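Local coordinates for protein NADP-dependent alcohol dehydrogenase (Entamoeba histolytica, PDB 2OUI) that probably catalyses the NADP-dependent, reversible oxidation of alcohols to aldehydes or ketones, as a zinc-containing tetrameric alcohol dehydrogenase, at residues A[252-257]-A[278-283]; A[78-83]-A[355-360]. The protein carries 1 engineered substitution. One frame throughout, in Å; residues are numbered along the deposited sequence.

Interaction 1: A[252-257]-A[278-283]; sequences AVKMIK and RSEWGV
Val253 turns its CG1 methyl onto the backbone and CB of Glu280 and to the edge of the Trp281 indole. Val253 CG1 lies 3.5 Å from Glu280 O and 3.9 Å from Glu280 CB. The same methyl comes to the edge of the indole near the ring plane, with Val253 CG1 4.0 Å from Trp281 CD1. The torsion of Val253 explains this: CG1 stands opposite the backbone N (chi1 167°) and reaches out to the loop. CG2 also comes near Trp281 CD1, at a longer distance.

The charged pair meets through its aliphatic parts. Lys254 CG packs on Glu280 CG at 3.8 Å, and the two chains cross at a slant. The Glu280 chain is folded about its CB-CG bond (chi2 89°), while Lys254 runs on extended. Their charged ends stay apart, with Lys254 NZ 4.9 Å from Glu280 OE1. Any attraction between them is therefore probably modest.

A third residue, Lys288, adds polar links. Lys288 NZ bonds to both Val253 O and Glu280 O, and Trp281 NE1 donates to Lys288 O. A type I turn from Ser279 to Gly282 shapes the loop.

The contact joins the end of helix 248-255 to the loop after strand 273-277. Val253 also touches Ile262 of strand 260-264, and Trp281 packs on Ile274 of a second subunit.

Interaction 2: A[78-83]-A[355-360]; sequences GDKVIV and DEDTLH
Lys80 and Asp357 form a salt bridge between a strand and the C-terminal tail. Lys80 NZ donates to Asp357 OD1 at 2.9 Å and approaches nearly in line with the C-O bond of that oxygen. The lysine chain is extended beyond CG (chi2 -177°), which carries the ammonium group out to the tail. On the way Lys80 CE passes 3.4 Å from Glu356 O.

A water forms a second link. It accepts from Lys80 NZ at 3.0 Å and donates to Glu356 OE2 at 2.8 Å. The lysine thus grips two acidic side chains, one directly and one through water. The two carboxylates probably stabilise the ammonium charge.

At the other end Gly78 meets both the backbone oxygen and the side chain of Leu359. Gly78 CA makes a CH...O contact with Leu359 O at 3.4 Å. That oxygen sits where a side chain would start, and the positive phi of Gly78 (101°) is itself a glycine conformation. Leu359 CG packs lightly against Gly78 CA at 4.1 Å.

Further out, Asp355 O accepts from both Thr358 N and Leu359 N, which curls the tail. Arg350 holds Glu356 OE2 in a salt bridge, and Arg30 does the same for Asp355 OD1. Gln64 NE2 bonds to both Glu356 O and Gly78 O, so one amide nitrogen ties the two segments together.

The tail lies beside the start of strand 80-83. The arrangement is a surface packing of the C-terminal tail on the GroES-like domain, the catalytic domain of medium-chain dehydrogenases.

Overall arrangement
Interactions 1 and 2 lie on opposite sides of the chain's centre. Their centres are about 51 Å apart, and their nearest atoms about 29 Å. Interaction 1 belongs to the zinc-binding dehydrogenase region with its Rossmann-type parallel sheet, and it borders a second subunit. Interaction 2 is at the surface of the GroES-like domain, where no other chain of the tetramer touches its segments. In sequence, 252-257 and 278-283 both fall between 78-83 and 355-360. The segments of interaction 1 are 21 residues apart, while those of interaction 2 are 272 apart, so the C-terminus comes back to the first domain. Neither contact includes the zinc ligands Cys37, His59 and Asp150.

Interaction 1: A[252-257]-A[278-283]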
# COMPACT_ATOMS: atom_id res chain seq x y z
N ALA A 252 23.36 -6.69 -1.71
CA ALA A 252 22.01 -6.57 -1.12
C ALA A 252 21.14 -7.77 -1.49
O ALA A 252 20.50 -8.37 -0.62
CB ALA A 252 21.35 -5.28 -1.60
N VAL A 253 21.14 -8.15 -2.77
CA VAL A 253 20.29 -9.25 -3.22
C VAL A 253 20.76 -10.56 -2.58
O VAL A 253 19.94 -11.41 -2.27
CB VAL A 253 20.34 -9.38 -4.77
CG1 VAL A 253 19.71 -10.72 -5.25
CG2 VAL A 253 19.71 -8.15 -5.44
N LYS A 254 22.08 -10.71 -2.39
CA LYS A 254 22.59 -11.98 -1.85
C LYS A 254 22.35 -12.13 -0.34
O LYS A 254 22.30 -13.25 0.17
CB LYS A 254 24.07 -12.17 -2.18
CG LYS A 254 24.37 -12.32 -3.69
CD LYS A 254 25.87 -12.29 -3.97
CE LYS A 254 26.12 -12.36 -5.47
NZ LYS A 254 27.58 -12.45 -5.80
N MET A 255 22.19 -11.01 0.36
CA MET A 255 22.01 -11.09 1.82
C MET A 255 20.55 -11.03 2.26
O MET A 255 20.27 -11.25 3.45
CB MET A 255 22.77 -9.97 2.52
CG MET A 255 22.13 -8.64 2.26
SD MET A 255 22.95 -7.34 3.23
CE MET A 255 24.59 -7.29 2.46
N ILE A 256 19.63 -10.76 1.33
CA ILE A 256 18.24 -10.50 1.66
C ILE A 256 17.34 -11.72 1.43
O ILE A 256 17.57 -12.52 0.50
CB ILE A 256 17.69 -9.26 0.90
CG1 ILE A 256 16.51 -8.61 1.65
CG2 ILE A 256 17.36 -9.59 -0.56
CD1 ILE A 256 16.05 -7.30 1.02
N LYS A 257 16.34 -11.89 2.29
CA LYS A 257 15.38 -12.99 2.12
C LYS A 257 14.53 -12.76 0.86
O LYS A 257 14.38 -11.60 0.43
CB LYS A 257 14.41 -12.96 3.31
CG LYS A 257 15.03 -13.36 4.63
CD LYS A 257 14.01 -13.18 5.77
CE LYS A 257 14.55 -13.69 7.09
NZ LYS A 257 13.51 -13.45 8.15
N ARG A 278 21.34 -13.05 -11.39
CA ARG A 278 20.16 -13.81 -11.80
C ARG A 278 19.74 -14.89 -10.79
O ARG A 278 18.59 -14.91 -10.38
CB ARG A 278 20.37 -14.44 -13.18
CG ARG A 278 19.08 -15.10 -13.70
CD ARG A 278 19.31 -15.82 -15.01
NE ARG A 278 20.41 -16.77 -14.90
CZ ARG A 278 20.28 -18.08 -14.69
NH1 ARG A 278 19.10 -18.66 -14.59
NH2 ARG A 278 21.37 -18.82 -14.61
N SER A 279 20.66 -15.78 -10.40
CA SER A 279 20.28 -16.89 -9.50
C SER A 279 19.75 -16.43 -8.16
O SER A 279 18.69 -16.90 -7.72
CB SER A 279 21.44 -17.86 -9.28
OG SER A 279 21.59 -18.71 -10.41
N GLU A 280 20.48 -15.51 -7.51
CA GLU A 280 20.09 -14.99 -6.17
C GLU A 280 18.87 -14.10 -6.19
O GLU A 280 18.25 -13.85 -5.16
CB GLU A 280 21.24 -14.25 -5.51
CG GLU A 280 22.34 -15.22 -5.02
CD GLU A 280 23.40 -15.49 -6.10
OE1 GLU A 280 24.42 -16.16 -5.78
OE2 GLU A 280 23.22 -15.05 -7.27
N TRP A 281 18.52 -13.60 -7.37
CA TRP A 281 17.27 -12.87 -7.53
C TRP A 281 16.10 -13.81 -7.82
O TRP A 281 15.07 -13.36 -8.29
CB TRP A 281 17.40 -11.79 -8.63
CG TRP A 281 16.47 -10.59 -8.44
CD1 TRP A 281 16.38 -9.79 -7.34
CD2 TRP A 281 15.55 -10.06 -9.40
NE1 TRP A 281 15.44 -8.79 -7.55
CE2 TRP A 281 14.93 -8.93 -8.81
CE3 TRP A 281 15.21 -10.39 -10.72
CZ2 TRP A 281 13.95 -8.18 -9.47
CZ3 TRP A 281 14.23 -9.63 -11.39
CH2 TRP A 281 13.62 -8.53 -10.76
N GLY A 282 16.26 -15.11 -7.55
CA GLY A 282 15.15 -16.05 -7.73
C GLY A 282 14.86 -16.30 -9.19
O GLY A 282 13.72 -16.57 -9.57
N VAL A 283 15.92 -16.25 -10.00
CA VAL A 283 15.81 -16.36 -11.47
C VAL A 283 14.64 -15.49 -12.02
O VAL A 283 13.92 -15.89 -12.93
CB VAL A 283 15.83 -17.83 -12.01
CG1 VAL A 283 17.17 -18.53 -11.71
CG2 VAL A 283 14.68 -18.70 -11.45

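Interaction 2: A[78-83]-A[355-360]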
# COMPACT_ATOMS: atom_id res chain seq x y z
N GLY A 78 12.81 38.51 6.21
CA GLY A 78 13.29 38.35 7.59
C GLY A 78 13.09 36.96 8.19
O GLY A 78 13.83 36.56 9.09
N ASP A 79 12.09 36.21 7.70
CA ASP A 79 11.81 34.86 8.20
C ASP A 79 12.99 33.90 7.99
O ASP A 79 13.63 33.93 6.95
CB ASP A 79 10.60 34.24 7.50
CG ASP A 79 9.27 34.78 8.00
OD1 ASP A 79 9.23 35.47 9.05
OD2 ASP A 79 8.25 34.50 7.34
N LYS A 80 13.23 33.05 8.98
CA LYS A 80 14.31 32.08 8.91
C LYS A 80 13.69 30.73 8.53
O LYS A 80 12.67 30.33 9.09
CB LYS A 80 15.07 32.04 10.23
CG LYS A 80 15.75 33.38 10.53
CD LYS A 80 16.58 33.36 11.80
CE LYS A 80 17.04 34.79 12.10
NZ LYS A 80 17.66 34.92 13.45
N VAL A 81 14.31 30.05 7.57
CA VAL A 81 13.67 28.89 6.94
C VAL A 81 14.65 27.73 6.77
O VAL A 81 15.87 27.95 6.64
CB VAL A 81 13.09 29.21 5.53
CG1 VAL A 81 11.87 30.13 5.63
CG2 VAL A 81 14.17 29.89 4.63
N ILE A 82 14.09 26.54 6.74
CA ILE A 82 14.80 25.33 6.39
C ILE A 82 14.54 25.13 4.89
O ILE A 82 13.38 25.04 4.45
CB ILE A 82 14.25 24.11 7.18
CG1 ILE A 82 14.47 24.29 8.68
CG2 ILE A 82 14.96 22.85 6.78
CD1 ILE A 82 13.60 23.34 9.54
N VAL A 83 15.61 25.06 4.11
CA VAL A 83 15.45 24.90 2.67
C VAL A 83 15.66 23.42 2.30
O VAL A 83 16.75 22.88 2.52
CB VAL A 83 16.47 25.76 1.90
CG1 VAL A 83 16.17 25.72 0.39
CG2 VAL A 83 16.46 27.23 2.42
N ASP A 355 22.26 42.46 10.27
CA ASP A 355 20.83 42.58 10.49
C ASP A 355 20.15 41.21 10.54
O ASP A 355 18.95 41.10 10.25
CB ASP A 355 20.21 43.47 9.41
CG ASP A 355 20.52 43.00 7.98
OD1 ASP A 355 21.26 42.00 7.78
OD2 ASP A 355 20.00 43.63 7.04
N GLU A 356 20.91 40.18 10.91
CA GLU A 356 20.40 38.81 10.98
C GLU A 356 19.17 38.72 11.89
O GLU A 356 18.24 37.95 11.62
CB GLU A 356 21.49 37.87 11.49
CG GLU A 356 21.16 36.40 11.45
CD GLU A 356 22.31 35.55 11.95
OE1 GLU A 356 23.45 36.07 12.04
OE2 GLU A 356 22.08 34.37 12.26
N ASP A 357 19.17 39.51 12.96
CA ASP A 357 18.08 39.47 13.93
C ASP A 357 17.08 40.62 13.77
O ASP A 357 16.05 40.65 14.44
CB ASP A 357 18.61 39.38 15.37
CG ASP A 357 19.31 38.03 15.67
OD1 ASP A 357 19.04 36.99 15.01
OD2 ASP A 357 20.16 38.02 16.59
N THR A 358 17.38 41.56 12.86
CA THR A 358 16.50 42.72 12.64
C THR A 358 15.82 42.80 11.25
O THR A 358 14.83 43.51 11.09
CB THR A 358 17.23 44.04 12.96
OG1 THR A 358 18.42 44.15 12.17
CG2 THR A 358 17.60 44.09 14.43
N LEU A 359 16.33 42.07 10.26
CA LEU A 359 15.80 42.19 8.89
C LEU A 359 14.29 42.03 8.87
O LEU A 359 13.74 41.13 9.51
CB LEU A 359 16.43 41.16 7.96
CG LEU A 359 16.07 41.22 6.47
CD1 LEU A 359 16.61 42.48 5.83
CD2 LEU A 359 16.67 40.02 5.80
N HIS A 360 13.63 42.93 8.15
CA HIS A 360 12.18 42.89 7.98
C HIS A 360 11.81 43.69 6.72
O HIS A 360 10.71 43.56 6.17
CB HIS A 360 11.45 43.43 9.22
CG HIS A 360 11.66 44.90 9.45
ND1 HIS A 360 10.70 45.84 9.13
CD2 HIS A 360 12.71 45.59 9.96
CE1 HIS A 360 11.16 47.05 9.42
NE2 HIS A 360 12.37 46.92 9.93
OXT HIS A 360 12.62 44.49 6.23
O HOH W 1 19.88 32.90 13.01